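Local coordinates for tungstate ABC transporter, periplasmic tungstate-binding protein (Geobacter sulfurreducens, PDB 3LR1) that probably binds tungstate in the periplasm and delivers it to an ABC transporter for uptake into the cell, at residues Ile201-Pro206 against Val212-Ala217; Ala107-Ala112 against Lys136-Asp141. One frame throughout, in Å; residues are numbered along the deposited sequence.

Contact 1 of 2, residues Ile201-Pro206 against Val212-Ala217; sequences IMAVNP and VKYDLA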
loop_
_atom_site.group_PDB
_atom_site.type_symbol
_atom_site.label_atom_id
_atom_site.label_comp_id
_atom_site.label_asym_id
_atom_site.label_seq_id
_atom_site.Cartn_x
_atom_site.Cartn_y
_atom_site.Cartn_z
ATOM N N ILE A 201 0.616 -10.568 4.221
ATOM C CA ILE A 201 1.835 -11.238 3.834
ATOM C C ILE A 201 1.483 -12.728 3.733
ATOM O O ILE A 201 0.824 -13.262 4.626
ATOM C CB ILE A 201 3.044 -10.917 4.786
ATOM C CG1 ILE A 201 4.338 -11.374 4.104
ATOM C CG2 ILE A 201 2.869 -11.521 6.218
ATOM C CD1 ILE A 201 5.638 -10.830 4.770
HETATM N N MSE A 202 1.862 -13.366 2.617
HETATM C CA MSE A 202 1.387 -14.732 2.278
HETATM C C MSE A 202 2.522 -15.466 1.605
HETATM O O MSE A 202 3.296 -14.856 0.871
HETATM C CB MSE A 202 0.198 -14.695 1.310
HETATM C CG MSE A 202 -0.943 -13.893 1.745
HETATM SE SE MSE A 202 -2.194 -13.614 0.310
HETATM C CE MSE A 202 -1.425 -12.332 -0.912
ATOM N N ALA A 203 2.617 -16.758 1.871
ATOM C CA ALA A 203 3.566 -17.650 1.234
ATOM C C ALA A 203 2.890 -18.263 0.012
ATOM O O ALA A 203 1.681 -18.639 0.064
ATOM C CB ALA A 203 4.043 -18.713 2.224
ATOM N N VAL A 204 3.657 -18.346 -1.089
ATOM C CA VAL A 204 3.241 -18.992 -2.322
ATOM C C VAL A 204 3.229 -20.502 -2.029
ATOM O O VAL A 204 4.179 -21.052 -1.418
ATOM C CB VAL A 204 4.166 -18.664 -3.485
ATOM C CG1 VAL A 204 3.786 -19.480 -4.726
ATOM C CG2 VAL A 204 4.057 -17.157 -3.804
ATOM N N ASN A 205 2.148 -21.150 -2.418
ATOM C CA ASN A 205 1.878 -22.550 -2.014
ATOM C C ASN A 205 2.777 -23.561 -2.724
ATOM O O ASN A 205 2.677 -23.735 -3.922
ATOM C CB ASN A 205 0.415 -22.848 -2.290
ATOM C CG ASN A 205 -0.020 -24.157 -1.767
ATOM O OD1 ASN A 205 0.782 -24.920 -1.241
ATOM N ND2 ASN A 205 -1.290 -24.463 -1.942
ATOM N N PRO A 206 3.656 -24.237 -1.984
ATOM C CA PRO A 206 4.519 -25.222 -2.663
ATOM C C PRO A 206 3.773 -26.455 -3.172
ATOM O O PRO A 206 4.344 -27.200 -3.966
ATOM C CB PRO A 206 5.494 -25.650 -1.576
ATOM C CG PRO A 206 4.759 -25.360 -0.259
ATOM C CD PRO A 206 3.857 -24.207 -0.522
ATOM N N VAL A 212 9.183 -23.303 -4.971
ATOM C CA VAL A 212 9.156 -22.103 -4.185
ATOM C C VAL A 212 9.918 -22.328 -2.822
ATOM O O VAL A 212 9.997 -23.494 -2.306
ATOM C CB VAL A 212 7.703 -21.795 -4.012
ATOM C CG1 VAL A 212 7.310 -21.679 -2.651
ATOM C CG2 VAL A 212 7.204 -20.795 -5.137
ATOM N N LYS A 213 10.480 -21.263 -2.281
ATOM C CA LYS A 213 11.289 -21.285 -1.029
ATOM C C LYS A 213 10.312 -21.145 0.174
ATOM O O LYS A 213 10.231 -20.100 0.820
ATOM C CB LYS A 213 12.291 -20.105 -1.022
ATOM C CG LYS A 213 13.387 -20.081 -2.160
ATOM C CD LYS A 213 14.725 -20.575 -1.641
ATOM C CE LYS A 213 15.787 -20.749 -2.752
ATOM N NZ LYS A 213 15.498 -19.952 -3.932
ATOM N N TYR A 214 9.510 -22.165 0.424
ATOM C CA TYR A 214 8.378 -22.034 1.371
ATOM C C TYR A 214 8.833 -21.932 2.822
ATOM O O TYR A 214 8.295 -21.173 3.624
ATOM C CB TYR A 214 7.395 -23.187 1.202
ATOM C CG TYR A 214 6.335 -23.260 2.251
ATOM C CD1 TYR A 214 5.161 -22.506 2.154
ATOM C CD2 TYR A 214 6.498 -24.084 3.368
ATOM C CE1 TYR A 214 4.162 -22.608 3.143
ATOM C CE2 TYR A 214 5.499 -24.191 4.342
ATOM C CZ TYR A 214 4.339 -23.454 4.210
ATOM O OH TYR A 214 3.371 -23.511 5.187
ATOM N N ASP A 215 9.804 -22.749 3.157
ATOM C CA ASP A 215 10.276 -22.807 4.524
ATOM C C ASP A 215 10.892 -21.433 4.865
ATOM O O ASP A 215 10.628 -20.859 5.943
ATOM C CB ASP A 215 11.221 -24.029 4.719
ATOM C CG ASP A 215 10.494 -25.427 4.500
ATOM O OD1 ASP A 215 9.370 -25.652 5.009
ATOM O OD2 ASP A 215 11.048 -26.339 3.841
ATOM N N LEU A 216 11.636 -20.852 3.914
ATOM C CA LEU A 216 12.213 -19.543 4.113
ATOM C C LEU A 216 11.113 -18.447 4.115
ATOM O O LEU A 216 11.134 -17.496 4.932
ATOM C CB LEU A 216 13.214 -19.272 3.018
ATOM C CG LEU A 216 14.392 -18.328 3.171
ATOM C CD1 LEU A 216 15.089 -18.452 4.600
ATOM C CD2 LEU A 216 15.461 -18.615 2.081
ATOM N N ALA A 217 10.116 -18.611 3.227
ATOM C CA ALA A 217 8.932 -17.703 3.254
ATOM C C ALA A 217 8.264 -17.705 4.626
ATOM O O ALA A 217 7.911 -16.652 5.164
ATOM C CB ALA A 217 7.933 -18.025 2.142
#
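Pro206 and Tyr214 meet obliquely: Pro206 CD is 3.4 Å from Tyr214 CD1, and Pro206 CG sits 3.6 Å from Tyr214 CG, where the ring joins its stem. Tyr214 reaches this place because CG is anti to the backbone N (chi1 171°), which carries the phenol from the helix start toward the strand end. Ala203 CB also approaches the ring obliquely, whereas Val204 O stands at its edge, near the ring plane. Beside the ring, Ala203 CB touches Ala217 CB at 4.0 Å. Val204 CG1 meets Val212 CG2 at 3.7 Å, the two side chains crossing at about a right angle, and Val212 CG1 leans on Val204 O at 3.4 Å.

In this periplasmic binding protein-like domain, the end of strand 197-204 of the mixed sheet thus packs on the first turn of helix 214-224. Lys213 occupies the N-cap position and centres an inverse gamma turn, its N bonded to Asp56 OD1. Tyr214 OH hydrogen-bonds Asn77 OD1, which holds the far end of the phenol. Cutting Tyr214 back to an alanine is likely to leave Pro206 and Ala203 without their aromatic neighbour and Asn77 without its hydroxyl partner. With 291 Å² buried, apolar side-chain pairs and carbon contacts to Val204 O join the segments; polar anchoring, such as that by Asp56 and Asn77, comes from outside them.

Contact 2 of 2, residues Ala107-Ala112 against Lys136-Asp141; sequences ALKLLA and KSAGVD
Ala112 N bonds to Leu108 O at 2.9 Å, and this turn of helix 104-114 presents Ala112 CB to Val140 CG1, 4.3 Å away. On the other side, in the same alpha/beta lobe of the periplasmic binding protein-like fold, a Schellman motif ends the chain's run through helix 126-137: Gly139 takes a positive phi of 63°, a value that favours glycine, and Gly139 N reaches back to Lys136 O at 2.9 Å. The reversal turns the chain out of the helix and brings Val140 round to the neighbouring helix, so that Ala138 and Val140, before and after the glycine, both direct their CB toward residues 107-112.

Val140 is shared between two partners through its two methyls. With CG1 anti to the backbone N (chi1 159°), Val140 CG1 faces Ala112, while Val140 CG2 lies 3.9 Å from Lys109 CG and also near Lys109 CE. The lysine starts toward the motif; its bend at chi2 (-80°) keeps both CG and CE near that methyl, and the end of the side chain then leads away from residues 136-141. Its aliphatic part crosses Val140 at about a right angle. What the lysine contributes here is therefore hydrocarbon, not charge.

The patch is small, 161 Å² summed over both sides, and lies at the surface of the domain. Trp135 of helix 126-137 touches Leu108, Ala112 and Val140, so the contact continues into the packing of the two helices, where Leu108 and Leu111 reach Phe118 of strand 118-120. Lys109 CB stands 4.4 Å from Ala138 CB, and Lys109 CG is 4.3 Å from Ala138 O.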
loop_
_atom_site.group_PDB
_atom_site.type_symbol
_atom_site.label_atom_id
_atom_site.label_comp_id
_atom_site.label_asym_id
_atom_site.label_seq_id
_atom_site.Cartn_x
_atom_site.Cartn_y
_atom_site.Cartn_z
ATOM N N ALA A 107 -14.558 15.064 4.719
ATOM C CA ALA A 107 -13.524 15.768 3.928
ATOM C C ALA A 107 -13.778 15.547 2.450
ATOM O O ALA A 107 -13.698 16.478 1.644
ATOM C CB ALA A 107 -12.049 15.292 4.324
ATOM N N LEU A 108 -14.049 14.309 2.065
ATOM C CA LEU A 108 -14.240 14.011 0.645
ATOM C C LEU A 108 -15.526 14.732 0.170
ATOM O O LEU A 108 -15.551 15.385 -0.889
ATOM C CB LEU A 108 -14.297 12.498 0.414
ATOM C CG LEU A 108 -13.004 11.724 0.744
ATOM C CD1 LEU A 108 -13.218 10.169 0.440
ATOM C CD2 LEU A 108 -11.833 12.252 -0.039
ATOM N N LYS A 109 -16.577 14.668 0.985
ATOM C CA LYS A 109 -17.835 15.301 0.593
ATOM C C LYS A 109 -17.673 16.829 0.418
ATOM O O LYS A 109 -18.281 17.409 -0.489
ATOM C CB LYS A 109 -18.928 14.948 1.582
ATOM C CG LYS A 109 -20.333 14.735 0.949
ATOM C CD LYS A 109 -21.065 16.017 0.655
ATOM C CE LYS A 109 -22.602 15.785 0.445
ATOM N NZ LYS A 109 -23.420 16.992 0.745
ATOM N N LEU A 110 -16.878 17.472 1.281
ATOM C CA LEU A 110 -16.452 18.885 1.090
ATOM C C LEU A 110 -15.793 19.077 -0.279
ATOM O O LEU A 110 -16.079 20.075 -0.962
ATOM C CB LEU A 110 -15.476 19.356 2.183
ATOM C CG LEU A 110 -15.771 20.292 3.364
ATOM C CD1 LEU A 110 -17.237 20.642 3.570
ATOM C CD2 LEU A 110 -15.179 19.769 4.681
ATOM N N LEU A 111 -14.923 18.149 -0.675
ATOM C CA LEU A 111 -14.271 18.196 -2.011
ATOM C C LEU A 111 -15.275 18.100 -3.150
ATOM O O LEU A 111 -15.281 18.945 -4.052
ATOM C CB LEU A 111 -13.188 17.086 -2.192
ATOM C CG LEU A 111 -11.989 17.270 -1.263
ATOM C CD1 LEU A 111 -10.946 16.160 -1.378
ATOM C CD2 LEU A 111 -11.338 18.610 -1.551
ATOM N N ALA A 112 -16.130 17.088 -3.109
ATOM C CA ALA A 112 -17.126 16.906 -4.148
ATOM C C ALA A 112 -18.064 18.123 -4.252
ATOM O O ALA A 112 -18.410 18.527 -5.352
ATOM C CB ALA A 112 -17.928 15.650 -3.908
ATOM N N LYS A 136 -18.568 5.859 -0.742
ATOM C CA LYS A 136 -19.829 5.196 -0.426
ATOM C C LYS A 136 -20.354 5.549 0.984
ATOM O O LYS A 136 -21.534 5.801 1.141
ATOM C CB LYS A 136 -19.684 3.667 -0.585
ATOM C CG LYS A 136 -21.008 2.925 -0.778
ATOM C CD LYS A 136 -20.829 1.399 -0.630
ATOM C CE LYS A 136 -21.631 0.628 -1.699
ATOM N NZ LYS A 136 -21.847 -0.825 -1.328
ATOM N N SER A 137 -19.472 5.593 1.993
ATOM C CA SER A 137 -19.812 6.044 3.372
ATOM C C SER A 137 -20.250 7.503 3.422
ATOM O O SER A 137 -21.057 7.894 4.275
ATOM C CB SER A 137 -18.606 5.874 4.317
ATOM O OG SER A 137 -18.257 4.503 4.535
ATOM N N ALA A 138 -19.704 8.320 2.521
ATOM C CA ALA A 138 -20.142 9.716 2.389
ATOM C C ALA A 138 -21.491 9.792 1.661
ATOM O O ALA A 138 -22.120 10.866 1.592
ATOM C CB ALA A 138 -19.115 10.541 1.647
ATOM N N GLY A 139 -21.910 8.651 1.112
ATOM C CA GLY A 139 -23.118 8.575 0.304
ATOM C C GLY A 139 -23.002 9.414 -0.957
ATOM O O GLY A 139 -24.004 9.955 -1.413
ATOM N N VAL A 140 -21.786 9.533 -1.503
ATOM C CA VAL A 140 -21.584 10.235 -2.759
ATOM C C VAL A 140 -21.001 9.304 -3.811
ATOM O O VAL A 140 -20.216 8.403 -3.509
ATOM C CB VAL A 140 -20.714 11.510 -2.613
ATOM C CG1 VAL A 140 -20.108 11.900 -3.947
ATOM C CG2 VAL A 140 -21.540 12.656 -2.084
ATOM N N ASP A 141 -21.415 9.514 -5.052
ATOM C CA ASP A 141 -20.851 8.787 -6.167
ATOM C C ASP A 141 -20.153 9.818 -7.028
ATOM O O ASP A 141 -20.800 10.705 -7.567
ATOM C CB ASP A 141 -21.933 8.037 -6.939
ATOM C CG ASP A 141 -21.492 6.634 -7.313
ATOM O OD1 ASP A 141 -20.651 6.493 -8.256
ATOM O OD2 ASP A 141 -21.975 5.686 -6.633
#

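Running from the N terminus, the chain first closes contact 2: helix 104-114 leads through strand 118-120 into helix 126-137, past whose end the chain returns to helix 104-114, with 23 residues between the two segments. Contact 1 opens later and is a much tighter closure, with five residues, 207-211, between segments 201-206 and 212-217. The two closures follow in series and neither encloses nor crosses the other. Contacts 1 and 2 lie on opposite sides of the chain's centre, with 40 Å between the centres of contacts 1 and 2 and about 23 Å between their nearest atoms. Contact 2 joins helix 104-114 to the turn that follows helix 126-137, whereas contact 1 joins a helix to a strand that pairs with strands 57-60 and 78-90.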